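Local coordinates for protein intracellular serine protease (Bacillus licheniformis, PDB 4ZOQ) that cleaves peptide bonds sequence-specifically as a lanthipeptide protease of the subtilase (S8) family, probably through a serine charge-relay mechanism, at residues 7-12 and 31-36; 27-32 and 329-334; 37-42 and 286-291; 91-96 and 279-284. All blocks are in the same frame, centred on the assembly; numbering follows the deposited sequence.

Interaction 1: residues 7-12 and 31-36; sequences GSPAWG and DSYRTY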
loop_
_atom_site.group_PDB
_atom_site.type_symbol
_atom_site.label_atom_id
_atom_site.label_comp_id
_atom_site.label_asym_id
_atom_site.label_seq_id
_atom_site.Cartn_x
_atom_site.Cartn_y
_atom_site.Cartn_z
ATOM N N GLY B 7 13.387 10.699 -23.673
ATOM C CA GLY B 7 12.997 10.701 -22.271
ATOM C C GLY B 7 13.603 9.530 -21.541
ATOM O O GLY B 7 13.810 8.460 -22.128
ATOM N N SER B 8 13.854 9.714 -20.247
ATOM C CA SER B 8 14.452 8.663 -19.444
ATOM C C SER B 8 13.923 8.655 -18.015
ATOM O O SER B 8 13.450 9.673 -17.524
ATOM C CB SER B 8 15.973 8.808 -19.448
ATOM O OG SER B 8 16.336 10.069 -18.930
ATOM N N PRO B 9 13.995 7.487 -17.359
ATOM C CA PRO B 9 13.497 7.314 -16.002
ATOM C C PRO B 9 14.167 8.245 -15.034
ATOM O O PRO B 9 15.316 8.586 -15.234
ATOM C CB PRO B 9 13.837 5.850 -15.685
ATOM C CG PRO B 9 14.768 5.428 -16.705
ATOM C CD PRO B 9 14.442 6.205 -17.923
ATOM N N ALA B 10 13.441 8.646 -13.997
ATOM C CA ALA B 10 13.978 9.537 -12.984
ATOM C C ALA B 10 15.136 8.864 -12.242
ATOM O O ALA B 10 16.073 9.542 -11.795
ATOM C CB ALA B 10 12.880 9.967 -12.017
ATOM N N TRP B 11 15.101 7.533 -12.164
ATOM C CA TRP B 11 16.139 6.801 -11.453
ATOM C C TRP B 11 17.471 6.995 -12.147
ATOM O O TRP B 11 17.541 7.065 -13.370
ATOM C CB TRP B 11 15.824 5.309 -11.379
ATOM C CG TRP B 11 14.551 4.950 -10.673
ATOM C CD1 TRP B 11 13.739 5.779 -9.986
ATOM C CD2 TRP B 11 13.968 3.641 -10.583
ATOM N NE1 TRP B 11 12.666 5.084 -9.489
ATOM C CE2 TRP B 11 12.788 3.768 -9.837
ATOM C CE3 TRP B 11 14.322 2.383 -11.074
ATOM C CZ2 TRP B 11 11.958 2.675 -9.570
ATOM C CZ3 TRP B 11 13.506 1.301 -10.792
ATOM C CH2 TRP B 11 12.338 1.455 -10.051
ATOM N N GLY B 12 18.535 7.053 -11.355
ATOM C CA GLY B 12 19.871 7.219 -11.883
ATOM C C GLY B 12 20.348 5.988 -12.623
ATOM O O GLY B 12 21.135 6.118 -13.561
ATOM N N ASP B 31 4.217 7.384 -20.588
ATOM C CA ASP B 31 4.356 7.625 -22.020
ATOM C C ASP B 31 5.829 7.956 -22.359
ATOM O O ASP B 31 6.147 9.064 -22.824
ATOM C CB ASP B 31 3.423 8.744 -22.506
ATOM C CG ASP B 31 3.353 8.829 -24.043
ATOM O OD1 ASP B 31 3.788 7.863 -24.724
ATOM O OD2 ASP B 31 2.847 9.847 -24.567
ATOM N N SER B 32 6.717 7.000 -22.087
ATOM C CA SER B 32 8.163 7.197 -22.240
ATOM C C SER B 32 8.645 8.442 -21.502
ATOM O O SER B 32 9.400 9.228 -22.054
ATOM C CB SER B 32 8.547 7.258 -23.717
ATOM O OG SER B 32 8.295 5.999 -24.325
ATOM N N TYR B 33 8.164 8.631 -20.269
ATOM C CA TYR B 33 8.610 9.700 -19.360
ATOM C C TYR B 33 8.202 11.104 -19.813
ATOM O O TYR B 33 8.709 12.092 -19.306
ATOM C CB TYR B 33 10.125 9.608 -19.161
ATOM C CG TYR B 33 10.462 8.187 -18.824
ATOM C CD1 TYR B 33 10.158 7.663 -17.568
ATOM C CD2 TYR B 33 11.020 7.339 -19.782
ATOM C CE1 TYR B 33 10.415 6.346 -17.269
ATOM C CE2 TYR B 33 11.275 6.013 -19.499
ATOM C CZ TYR B 33 10.971 5.523 -18.240
ATOM O OH TYR B 33 11.220 4.221 -17.942
ATOM N N ARG B 34 7.251 11.205 -20.729
ATOM C CA ARG B 34 6.753 12.515 -21.117
ATOM C C ARG B 34 5.982 13.193 -19.987
ATOM O O ARG B 34 5.952 14.414 -19.905
ATOM C CB ARG B 34 5.869 12.387 -22.342
ATOM C CG ARG B 34 6.649 12.257 -23.602
ATOM C CD ARG B 34 5.739 11.961 -24.798
ATOM N NE ARG B 34 6.553 11.820 -25.997
ATOM C CZ ARG B 34 7.090 10.680 -26.412
ATOM N NH1 ARG B 34 6.917 9.560 -25.706
ATOM N NH2 ARG B 34 7.820 10.670 -27.523
ATOM N N THR B 35 5.374 12.394 -19.106
ATOM C CA THR B 35 4.607 12.935 -17.989
ATOM C C THR B 35 5.484 13.759 -17.038
ATOM O O THR B 35 4.966 14.652 -16.362
ATOM C CB THR B 35 3.891 11.804 -17.168
ATOM O OG1 THR B 35 4.848 10.923 -16.549
ATOM C CG2 THR B 35 2.955 11.006 -18.049
ATOM N N TYR B 36 6.805 13.522 -17.041
ATOM C CA TYR B 36 7.711 14.300 -16.188
ATOM C C TYR B 36 7.672 15.766 -16.529
ATOM O O TYR B 36 7.936 16.602 -15.675
ATOM C CB TYR B 36 9.161 13.835 -16.293
ATOM C CG TYR B 36 9.461 12.466 -15.717
ATOM C CD1 TYR B 36 8.503 11.749 -14.995
ATOM C CD2 TYR B 36 10.689 11.869 -15.943
ATOM C CE1 TYR B 36 8.781 10.481 -14.496
ATOM C CE2 TYR B 36 10.976 10.599 -15.452
ATOM C CZ TYR B 36 10.024 9.911 -14.734
ATOM O OH TYR B 36 10.322 8.664 -14.236
#

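Interaction 2: residues 27-32 and 329-334; sequences AKQTDS and GEVRAY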
loop_
_atom_site.group_PDB
_atom_site.type_symbol
_atom_site.label_atom_id
_atom_site.label_comp_id
_atom_site.label_asym_id
_atom_site.label_seq_id
_atom_site.Cartn_x
_atom_site.Cartn_y
_atom_site.Cartn_z
ATOM N N ALA B 27 7.900 3.236 -18.545
ATOM C CA ALA B 27 7.747 3.862 -19.859
ATOM C C ALA B 27 6.289 3.777 -20.312
ATOM O O ALA B 27 5.764 4.721 -20.894
ATOM C CB ALA B 27 8.669 3.218 -20.891
ATOM N N LYS B 28 5.638 2.649 -20.027
ATOM C CA LYS B 28 4.226 2.502 -20.362
ATOM C C LYS B 28 3.364 3.505 -19.590
ATOM O O LYS B 28 2.610 4.268 -20.176
ATOM C CB LYS B 28 3.771 1.072 -20.088
ATOM C CG LYS B 28 2.374 0.803 -20.527
ATOM C CD LYS B 28 1.927 -0.639 -20.296
ATOM C CE LYS B 28 0.583 -0.883 -21.019
ATOM N NZ LYS B 28 0.760 -1.323 -22.437
ATOM N N GLN B 29 3.554 3.550 -18.279
ATOM C CA GLN B 29 2.804 4.436 -17.407
ATOM C C GLN B 29 2.927 5.931 -17.773
ATOM O O GLN B 29 1.918 6.653 -17.843
ATOM C CB GLN B 29 3.265 4.218 -15.967
ATOM C CG GLN B 29 2.738 2.956 -15.277
ATOM C CD GLN B 29 1.304 3.127 -14.751
ATOM O OE1 GLN B 29 0.602 4.085 -15.109
ATOM N NE2 GLN B 29 0.892 2.238 -13.850
ATOM N N THR B 30 4.160 6.369 -18.040
ATOM C CA THR B 30 4.501 7.782 -18.189
ATOM C C THR B 30 4.625 8.240 -19.651
ATOM O O THR B 30 5.099 9.353 -19.905
ATOM C CB THR B 30 5.845 8.111 -17.478
ATOM O OG1 THR B 30 6.894 7.341 -18.079
ATOM C CG2 THR B 30 5.781 7.798 -15.982
ATOM N N ASP B 31 4.217 7.384 -20.588
ATOM C CA ASP B 31 4.356 7.625 -22.020
ATOM C C ASP B 31 5.829 7.956 -22.359
ATOM O O ASP B 31 6.147 9.064 -22.824
ATOM C CB ASP B 31 3.423 8.744 -22.506
ATOM C CG ASP B 31 3.353 8.829 -24.043
ATOM O OD1 ASP B 31 3.788 7.863 -24.724
ATOM O OD2 ASP B 31 2.847 9.847 -24.567
ATOM N N SER B 32 6.717 7.000 -22.087
ATOM C CA SER B 32 8.163 7.197 -22.240
ATOM C C SER B 32 8.645 8.442 -21.502
ATOM O O SER B 32 9.400 9.228 -22.054
ATOM C CB SER B 32 8.547 7.258 -23.717
ATOM O OG SER B 32 8.295 5.999 -24.325
ATOM N N GLY B 329 -9.943 -1.639 -14.888
ATOM C CA GLY B 329 -8.896 -1.815 -15.885
ATOM C C GLY B 329 -7.513 -1.333 -15.456
ATOM O O GLY B 329 -7.254 -1.024 -14.267
ATOM N N GLU B 330 -6.614 -1.249 -16.429
ATOM C CA GLU B 330 -5.243 -0.851 -16.151
ATOM C C GLU B 330 -5.069 0.647 -16.100
ATOM O O GLU B 330 -5.447 1.367 -17.043
ATOM C CB GLU B 330 -4.306 -1.408 -17.199
ATOM C CG GLU B 330 -2.838 -1.102 -16.939
ATOM C CD GLU B 330 -1.974 -1.770 -17.979
ATOM O OE1 GLU B 330 -2.536 -2.601 -18.713
ATOM O OE2 GLU B 330 -0.754 -1.523 -18.047
ATOM N N VAL B 331 -4.569 1.111 -14.960
ATOM C CA VAL B 331 -4.217 2.507 -14.769
ATOM C C VAL B 331 -3.030 2.934 -15.634
ATOM O O VAL B 331 -2.038 2.238 -15.715
ATOM C CB VAL B 331 -3.891 2.801 -13.272
ATOM C CG1 VAL B 331 -3.220 4.179 -13.110
ATOM C CG2 VAL B 331 -5.159 2.714 -12.453
ATOM N N ARG B 332 -3.145 4.084 -16.276
ATOM C CA ARG B 332 -2.044 4.661 -17.053
ATOM C C ARG B 332 -1.929 6.125 -16.694
ATOM O O ARG B 332 -2.828 6.922 -17.006
ATOM C CB ARG B 332 -2.252 4.482 -18.557
ATOM C CG ARG B 332 -2.213 3.015 -19.024
ATOM C CD ARG B 332 -2.668 2.942 -20.481
ATOM N NE ARG B 332 -4.044 3.442 -20.579
ATOM C CZ ARG B 332 -4.749 3.522 -21.708
ATOM N NH1 ARG B 332 -4.189 3.145 -22.860
ATOM N NH2 ARG B 332 -6.006 3.993 -21.679
ATOM N N ALA B 333 -0.831 6.487 -16.035
ATOM C CA ALA B 333 -0.668 7.854 -15.533
ATOM C C ALA B 333 -0.800 8.917 -16.632
ATOM O O ALA B 333 -1.467 9.922 -16.410
ATOM C CB ALA B 333 0.683 7.993 -14.839
ATOM N N TYR B 334 -0.196 8.703 -17.807
ATOM C CA TYR B 334 -0.267 9.731 -18.864
ATOM C C TYR B 334 -1.696 9.912 -19.356
ATOM O O TYR B 334 -2.089 11.008 -19.706
ATOM C CB TYR B 334 0.660 9.410 -20.047
ATOM C CG TYR B 334 0.147 8.337 -20.968
ATOM C CD1 TYR B 334 0.445 6.989 -20.722
ATOM C CD2 TYR B 334 -0.629 8.662 -22.087
ATOM C CE1 TYR B 334 -0.025 5.992 -21.555
ATOM C CE2 TYR B 334 -1.094 7.686 -22.924
ATOM C CZ TYR B 334 -0.788 6.342 -22.657
ATOM O OH TYR B 334 -1.247 5.348 -23.486
#

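Interaction 3: residues 37-42 and 286-291; sequences QIERGH and AALVIS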
loop_
_atom_site.group_PDB
_atom_site.type_symbol
_atom_site.label_atom_id
_atom_site.label_comp_id
_atom_site.label_asym_id
_atom_site.label_seq_id
_atom_site.Cartn_x
_atom_site.Cartn_y
_atom_site.Cartn_z
ATOM N N GLN B 37 7.389 16.088 -17.784
ATOM C CA GLN B 37 7.270 17.491 -18.169
ATOM C C GLN B 37 5.817 17.973 -18.165
ATOM O O GLN B 37 5.569 19.136 -18.404
ATOM C CB GLN B 37 7.953 17.755 -19.517
ATOM C CG GLN B 37 7.267 17.133 -20.689
ATOM C CD GLN B 37 7.870 17.530 -22.031
ATOM O OE1 GLN B 37 7.753 16.804 -23.007
ATOM N NE2 GLN B 37 8.369 18.741 -22.114
ATOM N N ILE B 38 4.870 17.078 -17.888
ATOM C CA ILE B 38 3.462 17.449 -17.763
ATOM C C ILE B 38 3.149 17.696 -16.286
ATOM O O ILE B 38 2.592 18.725 -15.920
ATOM C CB ILE B 38 2.514 16.342 -18.300
ATOM C CG1 ILE B 38 2.874 15.924 -19.738
ATOM C CG2 ILE B 38 1.047 16.786 -18.196
ATOM C CD1 ILE B 38 2.776 17.056 -20.721
ATOM N N GLU B 39 3.511 16.739 -15.443
ATOM C CA GLU B 39 3.331 16.862 -14.014
ATOM C C GLU B 39 4.273 15.869 -13.356
ATOM O O GLU B 39 4.083 14.651 -13.405
ATOM C CB GLU B 39 1.871 16.624 -13.593
ATOM C CG GLU B 39 1.649 16.708 -12.071
ATOM C CD GLU B 39 2.084 18.068 -11.485
ATOM O OE1 GLU B 39 3.057 18.097 -10.695
ATOM O OE2 GLU B 39 1.456 19.100 -11.788
ATOM N N ARG B 40 5.245 16.419 -12.652
ATOM C CA ARG B 40 6.269 15.621 -12.019
ATOM C C ARG B 40 5.906 15.366 -10.564
ATOM O O ARG B 40 6.632 14.659 -9.864
ATOM C CB ARG B 40 7.616 16.338 -12.151
ATOM C CG ARG B 40 8.824 15.439 -12.305
ATOM C CD ARG B 40 10.073 16.230 -12.766
ATOM N NE ARG B 40 11.183 15.318 -13.021
ATOM C CZ ARG B 40 11.929 14.782 -12.054
ATOM N NH1 ARG B 40 11.692 15.098 -10.787
ATOM N NH2 ARG B 40 12.915 13.948 -12.345
ATOM N N GLY B 41 4.788 15.955 -10.112
ATOM C CA GLY B 41 4.366 15.852 -8.723
ATOM C C GLY B 41 4.783 17.018 -7.840
ATOM O O GLY B 41 5.801 17.678 -8.097
ATOM N N HIS B 42 3.992 17.290 -6.805
ATOM C CA HIS B 42 4.313 18.355 -5.847
ATOM C C HIS B 42 4.954 17.803 -4.594
ATOM O O HIS B 42 4.453 16.856 -4.017
ATOM C CB HIS B 42 3.066 19.181 -5.467
ATOM C CG HIS B 42 2.505 19.994 -6.598
ATOM N ND1 HIS B 42 1.414 20.830 -6.449
ATOM C CD2 HIS B 42 2.860 20.073 -7.901
ATOM C CE1 HIS B 42 1.132 21.397 -7.604
ATOM N NE2 HIS B 42 1.989 20.949 -8.507
ATOM N N ALA B 286 -2.223 8.612 -8.516
ATOM C CA ALA B 286 -3.157 9.456 -7.765
ATOM C C ALA B 286 -2.490 10.748 -7.284
ATOM O O ALA B 286 -3.075 11.838 -7.374
ATOM C CB ALA B 286 -3.730 8.702 -6.588
ATOM N N ALA B 287 -1.270 10.613 -6.767
ATOM C CA ALA B 287 -0.489 11.768 -6.322
ATOM C C ALA B 287 -0.231 12.701 -7.509
ATOM O O ALA B 287 -0.241 13.923 -7.358
ATOM C CB ALA B 287 0.823 11.327 -5.675
ATOM N N LEU B 288 -0.038 12.136 -8.693
ATOM C CA LEU B 288 0.147 12.998 -9.859
ATOM C C LEU B 288 -1.112 13.815 -10.182
ATOM O O LEU B 288 -1.013 15.006 -10.485
ATOM C CB LEU B 288 0.568 12.185 -11.085
ATOM C CG LEU B 288 2.035 11.791 -11.204
ATOM C CD1 LEU B 288 2.290 11.224 -12.612
ATOM C CD2 LEU B 288 2.934 13.008 -10.918
ATOM N N VAL B 289 -2.283 13.171 -10.114
ATOM C CA VAL B 289 -3.551 13.832 -10.408
ATOM C C VAL B 289 -3.817 14.927 -9.378
ATOM O O VAL B 289 -4.173 16.052 -9.743
ATOM C CB VAL B 289 -4.714 12.839 -10.428
ATOM C CG1 VAL B 289 -6.058 13.572 -10.372
ATOM C CG2 VAL B 289 -4.626 11.974 -11.666
ATOM N N ILE B 290 -3.605 14.610 -8.101
ATOM C CA ILE B 290 -3.781 15.604 -7.065
ATOM C C ILE B 290 -2.855 16.807 -7.325
ATOM O O ILE B 290 -3.294 17.955 -7.255
ATOM C CB ILE B 290 -3.521 15.019 -5.651
ATOM C CG1 ILE B 290 -4.635 14.041 -5.262
ATOM C CG2 ILE B 290 -3.443 16.147 -4.610
ATOM C CD1 ILE B 290 -4.316 13.127 -4.132
ATOM N N SER B 291 -1.594 16.542 -7.673
ATOM C CA SER B 291 -0.640 17.611 -7.947
ATOM C C SER B 291 -1.127 18.484 -9.118
ATOM O O SER B 291 -1.210 19.709 -9.001
ATOM C CB SER B 291 0.731 17.018 -8.263
ATOM O OG SER B 291 1.230 16.275 -7.158
#

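Interaction 4: residues 91-96 and 279-284; sequences AGMINI and APQVAG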
loop_
_atom_site.group_PDB
_atom_site.type_symbol
_atom_site.label_atom_id
_atom_site.label_comp_id
_atom_site.label_asym_id
_atom_site.label_seq_id
_atom_site.Cartn_x
_atom_site.Cartn_y
_atom_site.Cartn_z
ATOM N N ALA B 91 8.236 1.938 -2.500
ATOM C CA ALA B 91 8.537 3.368 -2.646
ATOM C C ALA B 91 8.974 3.755 -4.072
ATOM O O ALA B 91 8.581 4.796 -4.599
ATOM C CB ALA B 91 9.621 3.760 -1.644
ATOM N N GLY B 92 9.826 2.932 -4.678
ATOM C CA GLY B 92 10.298 3.208 -6.012
ATOM C C GLY B 92 9.171 3.242 -7.022
ATOM O O GLY B 92 9.226 4.025 -7.971
ATOM N N MET B 93 8.116 2.463 -6.809
ATOM C CA MET B 93 7.060 2.479 -7.803
ATOM C C MET B 93 6.259 3.772 -7.714
ATOM O O MET B 93 5.803 4.286 -8.744
ATOM C CB MET B 93 6.141 1.277 -7.669
ATOM C CG MET B 93 6.835 -0.044 -7.858
ATOM S SD MET B 93 7.997 -0.038 -9.212
ATOM C CE MET B 93 7.830 -1.751 -9.797
ATOM N N ILE B 94 6.091 4.317 -6.510
ATOM C CA ILE B 94 5.493 5.631 -6.393
ATOM C C ILE B 94 6.406 6.646 -7.059
ATOM O O ILE B 94 5.958 7.523 -7.804
ATOM C CB ILE B 94 5.313 6.086 -4.930
ATOM C CG1 ILE B 94 4.318 5.223 -4.163
ATOM C CG2 ILE B 94 4.929 7.572 -4.864
ATOM C CD1 ILE B 94 4.599 5.258 -2.687
ATOM N N ASN B 95 7.700 6.543 -6.749
ATOM C CA ASN B 95 8.654 7.543 -7.217
ATOM C C ASN B 95 8.840 7.608 -8.738
ATOM O O ASN B 95 8.903 8.695 -9.304
ATOM C CB ASN B 95 10.012 7.310 -6.569
ATOM C CG ASN B 95 11.017 8.354 -6.966
ATOM O OD1 ASN B 95 10.882 9.521 -6.612
ATOM N ND2 ASN B 95 12.005 7.955 -7.748
ATOM N N ILE B 96 8.926 6.453 -9.400
ATOM C CA ILE B 96 9.233 6.434 -10.830
ATOM C C ILE B 96 8.117 7.117 -11.639
ATOM O O ILE B 96 8.393 7.729 -12.664
ATOM C CB ILE B 96 9.489 4.994 -11.346
ATOM C CG1 ILE B 96 10.164 5.036 -12.706
ATOM C CG2 ILE B 96 8.224 4.141 -11.369
ATOM C CD1 ILE B 96 11.548 5.668 -12.710
ATOM N N ALA B 279 0.026 -1.737 -6.755
ATOM C CA ALA B 279 -0.709 -0.743 -5.974
ATOM C C ALA B 279 -0.021 0.642 -5.899
ATOM O O ALA B 279 -0.701 1.658 -6.079
ATOM C CB ALA B 279 -1.007 -1.273 -4.581
ATOM N N PRO B 280 1.298 0.693 -5.617
ATOM C CA PRO B 280 1.936 2.014 -5.543
ATOM C C PRO B 280 2.013 2.782 -6.878
ATOM O O PRO B 280 2.106 4.026 -6.851
ATOM C CB PRO B 280 3.352 1.697 -5.039
ATOM C CG PRO B 280 3.560 0.252 -5.296
ATOM C CD PRO B 280 2.205 -0.372 -5.164
ATOM N N GLN B 281 1.926 2.071 -8.009
ATOM C CA GLN B 281 1.874 2.728 -9.301
ATOM C C GLN B 281 0.586 3.533 -9.415
ATOM O O GLN B 281 0.578 4.621 -9.967
ATOM C CB GLN B 281 1.992 1.731 -10.441
ATOM C CG GLN B 281 3.357 1.105 -10.543
ATOM C CD GLN B 281 3.448 0.111 -11.680
ATOM O OE1 GLN B 281 3.174 0.458 -12.844
ATOM N NE2 GLN B 281 3.820 -1.139 -11.362
ATOM N N VAL B 282 -0.501 2.978 -8.904
ATOM C CA VAL B 282 -1.772 3.671 -8.842
ATOM C C VAL B 282 -1.728 4.792 -7.788
ATOM O O VAL B 282 -2.232 5.891 -8.016
ATOM C CB VAL B 282 -2.929 2.672 -8.531
ATOM C CG1 VAL B 282 -4.300 3.379 -8.557
ATOM C CG2 VAL B 282 -2.891 1.525 -9.516
ATOM N N ALA B 283 -1.128 4.515 -6.634
ATOM C CA ALA B 283 -0.986 5.548 -5.624
ATOM C C ALA B 283 -0.152 6.711 -6.194
ATOM O O ALA B 283 -0.529 7.889 -6.036
ATOM C CB ALA B 283 -0.355 4.990 -4.362
ATOM N N GLY B 284 0.944 6.368 -6.891
ATOM C CA GLY B 284 1.798 7.352 -7.537
ATOM C C GLY B 284 1.026 8.156 -8.565
ATOM O O GLY B 284 1.141 9.386 -8.622
#

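Interaction 1: residues 7-12 and 31-36
Pro9 rests on one face of the Tyr33 ring. Pro9 N stands above the ring centre and the carbonyl carbon of Ser8 lies over the same face nearer the rim, while Pro9 CD makes a CH-pi contact 3.8 Å from the ring centroid of Tyr33, 26° off the normal. The closest pair of side-chain atoms here is Pro9 CD and Tyr33 CE2 at 3.5 Å. Tyr33 presents this face from a type I' turn spanning Asp31 to Arg34, with chi1 (-49°) setting CG beside its backbone N and anti to the carbonyl carbon.

Tyr36 also has CG anti to its carbonyl carbon, but its ring is turned differently about chi2, and an edge instead of a face meets the 7-12 backbone: Ser8 O approaches Tyr36 CE2 to 3.4 Å, and the carbonyl carbon of Pro9 is in the ring plane. At the end of the ring, Ala10 N donates to Tyr36 OH (3.1 Å, N-H...O angle 149°), while Ala10 CB packs 3.9 Å from Tyr36 CZ.

Tyr36 OH is also hydrogen-bonded to Ile96 O of helix 86-97, so this hydroxyl links two separate backbone groups. One tyrosine thus supplies an aromatic face and the other a polar tip, fixing the irregular N-terminal segment to the turn after helix 24-30 by packing plus a single direct hydrogen bond.

Interaction 2: residues 27-32 and 329-334
Gln29 bends sharply at chi2 (-80°), bringing its amide up to the start of helix 333-338, and Tyr334 keeps CG in the crowded position between its backbone N and carbonyl carbon (chi1 76°), with its ring beside the end of helix 24-30. Gln29 OE1 accepts from Ala333 N at 2.9 Å, the donor almost in line with the amide C=O (175°). The next N-H is taken by the main chain: Tyr334 N bonds to Gln29 O at 2.9 Å. One residue therefore serves the first two N-H groups of the helix. An alanine in place of Gln29 would remove the amide and would probably leave the Ala333 N-H and Gln281 OE1, which Gln29 NE2 binds, each without this mate.

Asp31 CB lies over one face of the Tyr334 ring, 4.1 Å from its centroid, while Lys28 O meets the ring edge at Tyr334 CE1 (3.4 Å). The Lys28 and Glu330 chains cross at about a right angle; Lys28 CE touches Glu330 OE2 at 3.3 Å, but NZ is 4.6 Å from that oxygen, so no salt bridge forms. Gln29 also packs on Thr285 of helix 275-297, Ile97 of helix 86-97 and Pro226 of strand 221-226, whose Thr224 holds the Gly329 and Val331 backbone.

Interaction 3: residues 37-42 and 286-291
His42 and Ser291 share the direct hydrogen bond of this contact: His42 N donates to Ser291 OG at 3.0 Å with an N-H...O angle of 152°. Ser291 OG in turn donates to Ala287 O at 2.8 Å. That carbonyl also accepts Ser291 N, the two donors arriving from opposite faces of its plane. Accepting one bond and donating the other, the hydroxyl has its rotation fixed. Within 37-42, Gly41 N donates to the anti lone pair of Glu39 OE1 (2.8 Å), a bond allowed by the bend of the Glu39 chain at chi2 (58°).

The ring contact is a CH-pi one. Ser291 CB sits over one face of the imidazole, 3.9 Å from the His42 ring centroid and displaced toward the rim. His42 NE2 finds its hydrogen bond beyond the segments, at Glu295 OE2.

Van der Waals packing completes the set. Leu288 CD2 pushes up to Glu39 O (3.2 Å) and to Gly41 N, while Glu39 OE1 lies 3.5 Å from Ser291 CB. A lysine at Glu39 would take away the carboxylate and would probably leave the Gly41 N-H without its acceptor and the short bend free to shift.

Glu39 OE2 also lies close to Glu295 OE2, which may favour protonation of one of them. Ile38 and Glu39 pack on Leu337 of helix 333-338, and Ser291 touches Val45 just ahead of strand 46-51.

Interaction 4: residues 91-96 and 279-284
Met93 and Ile94 both pack against Pro280, Met93 CB from above the ring near CG and Ile94 CG1 alongside at the CB corner. The contact is van der Waals packing with no hydrogen bond across it. Met93 CB meets Pro280 CG at 3.7 Å, and Ile94 CG1 meets Pro280 CB at 3.8 Å, the isoleucine and proline side chains running at about a right angle. Ile94 chi1 of -65° sets CG1 beside its backbone N, where it reaches the proline, and leaves CG2 facing Gly284 CA, 4.1 Å away. Gln281 adds its CG, 4.0 Å from Met93 CB.

Main-chain proximity comes second. The short helical segments approach to 7.5 Å between axes and cross at -36°, and Ile94 CA comes within 4.2 Å of Gly284 CA. Such closeness depends on Gly284: a CB there would point at the 91-96 backbone and press on Ile94 O. Helix 279-284 is kinked where Pro280 N, lacking a hydrogen, and the N of Gln281 make no bond to the preceding turn.

Outside the pair, Gln281 NE2 binds Pro226 O and Leu277 O.

Helices 86-97 and 275-297 begin around His86 and Ser276, both predicted charge-relay residues, and the Pro280 side chain is about 6 Å from that of Ser276. Close packing of the histidine- and serine-bearing helices is characteristic of the subtilisin fold, in which their N-terminal ends carry the histidine and serine of the triad.

From the N terminus, interaction 1 closes a short loop around helix 24-30, fastening residues 7-12 to the turn behind that helix. Interaction 2 opens at 27, before interaction 1 is complete, and shares Asp31 and Ser32 with it; the two therefore overlap in sequence, and its far end lies near the C terminus at 329-334. Within that wide span falls interaction 3 (37-42 with 286-291), and within interaction 3 falls interaction 4 (91-96 with 279-284). Helix 275-297 serves both of these. Hydrogen bonds from Gln29 and Tyr36 connect interactions 2 and 1, respectively, to interaction 4. Both chain ends are thus tied to the central helices.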